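PDB 1H21: split-Soret cytochrome c from Desulfovibrio desulfuricans, which carries two c-type haems per subunit, shared across a homodimer, and probably a [2Fe-2S] cluster, and may take part in sulfate reduction. Local coordinates for residues N110-W115 and F180-I185. Numbering follows the deposited sequence.
Sequences NELFRW and FKAAEI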
ATOM      1  N   ASN A 110      13.941   0.515  -2.727  1.00 28.63           N
ATOM      2  CA  ASN A 110      14.209   1.072  -4.044  1.00 30.48           C
ATOM      3  C   ASN A 110      14.627  -0.033  -4.999  1.00 32.90           C
ATOM      4  O   ASN A 110      14.204  -0.056  -6.157  1.00 33.93           O
ATOM      5  CB  ASN A 110      15.303   2.139  -3.993  1.00 32.19           C
ATOM      6  CG  ASN A 110      14.794   3.478  -3.490  1.00 34.93           C
ATOM      7  OD1 ASN A 110      13.591   3.689  -3.343  1.00 35.18           O
ATOM      8  ND2 ASN A 110      15.713   4.398  -3.233  1.00 33.15           N
ATOM      9  N   GLU A 111      15.458  -0.949  -4.509  1.00 32.64           N
ATOM     10  CA  GLU A 111      15.917  -2.058  -5.333  1.00 34.61           C
ATOM     11  C   GLU A 111      14.763  -3.018  -5.623  1.00 34.48           C
ATOM     12  O   GLU A 111      14.550  -3.430  -6.769  1.00 36.80           O
ATOM     13  CB  GLU A 111      17.079  -2.806  -4.657  1.00 38.56           C
ATOM     14  CG  GLU A 111      17.249  -4.228  -5.168  1.00 43.75           C
ATOM     15  CD  GLU A 111      18.679  -4.686  -5.250  1.00 48.29           C
ATOM     16  OE1 GLU A 111      19.599  -3.871  -5.037  1.00 51.35           O
ATOM     17  OE2 GLU A 111      18.876  -5.887  -5.555  1.00 56.02           O
ATOM     18  N   LEU A 112      14.023  -3.381  -4.583  1.00 32.04           N
ATOM     19  CA  LEU A 112      12.888  -4.276  -4.735  1.00 29.73           C
ATOM     20  C   LEU A 112      11.868  -3.707  -5.731  1.00 28.54           C
ATOM     21  O   LEU A 112      11.480  -4.397  -6.674  1.00 28.89           O
ATOM     22  CB  LEU A 112      12.242  -4.510  -3.371  1.00 27.71           C
ATOM     23  CG  LEU A 112      11.037  -5.428  -3.349  1.00 23.67           C
ATOM     24  CD1 LEU A 112      11.419  -6.789  -3.936  1.00 24.39           C
ATOM     25  CD2 LEU A 112      10.539  -5.529  -1.906  1.00 23.34           C
ATOM     26  N   PHE A 113      11.496  -2.437  -5.558  1.00 27.34           N
ATOM     27  CA  PHE A 113      10.526  -1.767  -6.430  1.00 27.32           C
ATOM     28  C   PHE A 113      11.008  -1.485  -7.871  1.00 29.01           C
ATOM     29  O   PHE A 113      10.266  -1.740  -8.817  1.00 29.51           O
ATOM     30  CB  PHE A 113       9.998  -0.486  -5.767  1.00 25.72           C
ATOM     31  CG  PHE A 113       9.028  -0.731  -4.631  1.00 25.93           C
ATOM     32  CD1 PHE A 113       8.920  -1.988  -4.032  1.00 26.13           C
ATOM     33  CD2 PHE A 113       8.234   0.299  -4.152  1.00 26.16           C
ATOM     34  CE1 PHE A 113       8.038  -2.214  -2.978  1.00 22.53           C
ATOM     35  CE2 PHE A 113       7.347   0.083  -3.097  1.00 25.12           C
ATOM     36  CZ  PHE A 113       7.254  -1.178  -2.510  1.00 25.65           C
ATOM     37  N   ARG A 114      12.226  -0.960  -8.047  1.00 31.09           N
ATOM     38  CA  ARG A 114      12.775  -0.685  -9.389  1.00 28.06           C
ATOM     39  C   ARG A 114      12.948  -1.999 -10.158  1.00 32.95           C
ATOM     40  O   ARG A 114      12.703  -2.074 -11.365  1.00 36.01           O
ATOM     41  CB  ARG A 114      14.114   0.032  -9.281  1.00 22.60           C
ATOM     42  CG  ARG A 114      13.989   1.449  -8.795  1.00 25.64           C
ATOM     43  CD  ARG A 114      15.316   2.110  -8.529  1.00 28.45           C
ATOM     44  NE  ARG A 114      15.121   3.398  -7.862  1.00 37.93           N
ATOM     45  CZ  ARG A 114      16.066   4.093  -7.227  1.00 41.99           C
ATOM     46  NH1 ARG A 114      17.318   3.646  -7.149  1.00 41.60           N
ATOM     47  NH2 ARG A 114      15.753   5.264  -6.686  1.00 46.40           N
ATOM     48  N   TRP A 115      13.317  -3.050  -9.433  1.00 32.55           N
ATOM     49  CA  TRP A 115      13.505  -4.354 -10.030  1.00 33.09           C
ATOM     50  C   TRP A 115      12.179  -4.810 -10.604  1.00 36.10           C
ATOM     51  O   TRP A 115      12.109  -5.243 -11.762  1.00 39.89           O
ATOM     52  CB  TRP A 115      14.010  -5.338  -8.968  1.00 34.17           C
ATOM     53  CG  TRP A 115      13.841  -6.793  -9.333  1.00 36.45           C
ATOM     54  CD1 TRP A 115      14.650  -7.542 -10.145  1.00 34.51           C
ATOM     55  CD2 TRP A 115      12.773  -7.660  -8.918  1.00 35.07           C
ATOM     56  NE1 TRP A 115      14.144  -8.823 -10.262  1.00 35.45           N
ATOM     57  CE2 TRP A 115      12.993  -8.918  -9.520  1.00 32.88           C
ATOM     58  CE3 TRP A 115      11.651  -7.488  -8.100  1.00 34.09           C
ATOM     59  CZ2 TRP A 115      12.134  -9.996  -9.332  1.00 31.62           C
ATOM     60  CZ3 TRP A 115      10.797  -8.559  -7.914  1.00 34.26           C
ATOM     61  CH2 TRP A 115      11.043  -9.801  -8.528  1.00 35.71           C
ATOM     62  N   PHE A 180      11.214 -14.103  -3.380  1.00 35.54           N
ATOM     63  CA  PHE A 180      12.568 -14.508  -3.729  1.00 32.63           C
ATOM     64  C   PHE A 180      13.498 -13.305  -3.749  1.00 34.01           C
ATOM     65  O   PHE A 180      14.546 -13.295  -3.095  1.00 40.88           O
ATOM     66  CB  PHE A 180      12.547 -15.179  -5.100  1.00 39.32           C
ATOM     67  CG  PHE A 180      13.880 -15.709  -5.540  1.00 40.53           C
ATOM     68  CD1 PHE A 180      14.230 -17.035  -5.298  1.00 41.11           C
ATOM     69  CD2 PHE A 180      14.798 -14.881  -6.179  1.00 40.94           C
ATOM     70  CE1 PHE A 180      15.495 -17.523  -5.685  1.00 40.70           C
ATOM     71  CE2 PHE A 180      16.058 -15.360  -6.563  1.00 41.62           C
ATOM     72  CZ  PHE A 180      16.410 -16.681  -6.317  1.00 36.45           C
ATOM     73  N   LYS A 181      13.106 -12.272  -4.482  1.00 34.91           N
ATOM     74  CA  LYS A 181      13.920 -11.063  -4.586  1.00 32.71           C
ATOM     75  C   LYS A 181      14.118 -10.362  -3.239  1.00 32.51           C
ATOM     76  O   LYS A 181      15.217  -9.917  -2.908  1.00 30.40           O
ATOM     77  CB  LYS A 181      13.289 -10.092  -5.583  1.00 31.75           C
ATOM     78  CG  LYS A 181      14.072  -8.806  -5.745  1.00 31.93           C
ATOM     79  CD  LYS A 181      15.495  -9.108  -6.170  1.00 32.26           C
ATOM     80  CE  LYS A 181      16.309  -7.843  -6.377  1.00 32.76           C
ATOM     81  NZ  LYS A 181      17.671  -8.168  -6.869  1.00 38.01           N
ATOM     82  N   ALA A 182      13.038 -10.233  -2.476  1.00 34.91           N
ATOM     83  CA  ALA A 182      13.100  -9.575  -1.173  1.00 35.67           C
ATOM     84  C   ALA A 182      14.058 -10.339  -0.273  1.00 34.09           C
ATOM     85  O   ALA A 182      14.830  -9.732   0.487  1.00 31.55           O
ATOM     86  CB  ALA A 182      11.693  -9.502  -0.521  1.00 33.10           C
ATOM     87  N   ALA A 183      13.986 -11.671  -0.362  1.00 32.92           N
ATOM     88  CA  ALA A 183      14.841 -12.545   0.430  1.00 33.26           C
ATOM     89  C   ALA A 183      16.296 -12.225   0.095  1.00 34.19           C
ATOM     90  O   ALA A 183      17.085 -11.932   0.993  1.00 35.06           O
ATOM     91  CB  ALA A 183      14.527 -14.013   0.147  1.00 31.26           C
ATOM     92  N   GLU A 184      16.631 -12.169  -1.193  1.00 32.73           N
ATOM     93  CA  GLU A 184      18.002 -11.854  -1.583  1.00 33.23           C
ATOM     94  C   GLU A 184      18.458 -10.510  -1.047  1.00 33.74           C
ATOM     95  O   GLU A 184      19.592 -10.358  -0.604  1.00 39.69           O
ATOM     96  CB  GLU A 184      18.148 -11.860  -3.087  1.00 35.95           C
ATOM     97  CG  GLU A 184      17.875 -13.204  -3.721  1.00 39.69           C
ATOM     98  CD  GLU A 184      18.348 -13.251  -5.156  1.00 45.80           C
ATOM     99  OE1 GLU A 184      18.378 -12.183  -5.817  1.00 50.65           O
ATOM    100  OE2 GLU A 184      18.715 -14.349  -5.623  1.00 51.46           O
ATOM    101  N   ILE A 185      17.573  -9.532  -1.090  1.00 34.72           N
ATOM    102  CA  ILE A 185      17.883  -8.202  -0.592  1.00 32.94           C
ATOM    103  C   ILE A 185      18.138  -8.256   0.922  1.00 30.72           C
ATOM    104  O   ILE A 185      19.077  -7.624   1.429  1.00 27.57           O
ATOM    105  CB  ILE A 185      16.713  -7.230  -0.889  1.00 31.24           C
ATOM    106  CG1 ILE A 185      16.563  -7.058  -2.396  1.00 32.43           C
ATOM    107  CG2 ILE A 185      16.963  -5.874  -0.245  1.00 34.65           C
ATOM    108  CD1 ILE A 185      15.298  -6.342  -2.805  1.00 35.50           C
TER
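Lys181 lies across one face of the Trp115 indole, with CG 3.7 Å from the centroid of the six-membered ring, a CH-pi contact only 16° off the ring normal. A bend at chi2 (57°) carries the lysine chain from the six-membered ring, where CB and CG lie, across the five-membered ring to Glu111. There Lys181 NZ gives a hydrogen bond of 2.9 Å to the anti lone pair of Glu111 OE2, within a salt bridge. The same ammonium makes a longer cation-pi contact with the five-membered ring. Glu111 OE1 accepts a hydrogen bond from Thr199 N, which helps fix the turn of the carboxylate.

Leu112, Ala182 and Ile185 form the buried side: Ile185 CD1 reaches Leu112 CB at 3.6 Å, and Ala92 of helix 87-99 packs against both Leu112 and Ala182. Lys181 and Trp115 are partly exposed, though their stack is itself close. The contact joins helix 102-118 to helix 165-192 within the C_GCAxxG_C_C family region; segments 110-115 and 180-185 run roughly antiparallel, their axes 150° apart in direction and 10.0 Å at closest approach. The side chain of Trp115 is about 10 Å from that of Cys86, an inferred iron-sulfur ligand. Pairing with Glu111 and the indole face probably favours a charged Lys181 while its methylenes remain in apolar packing.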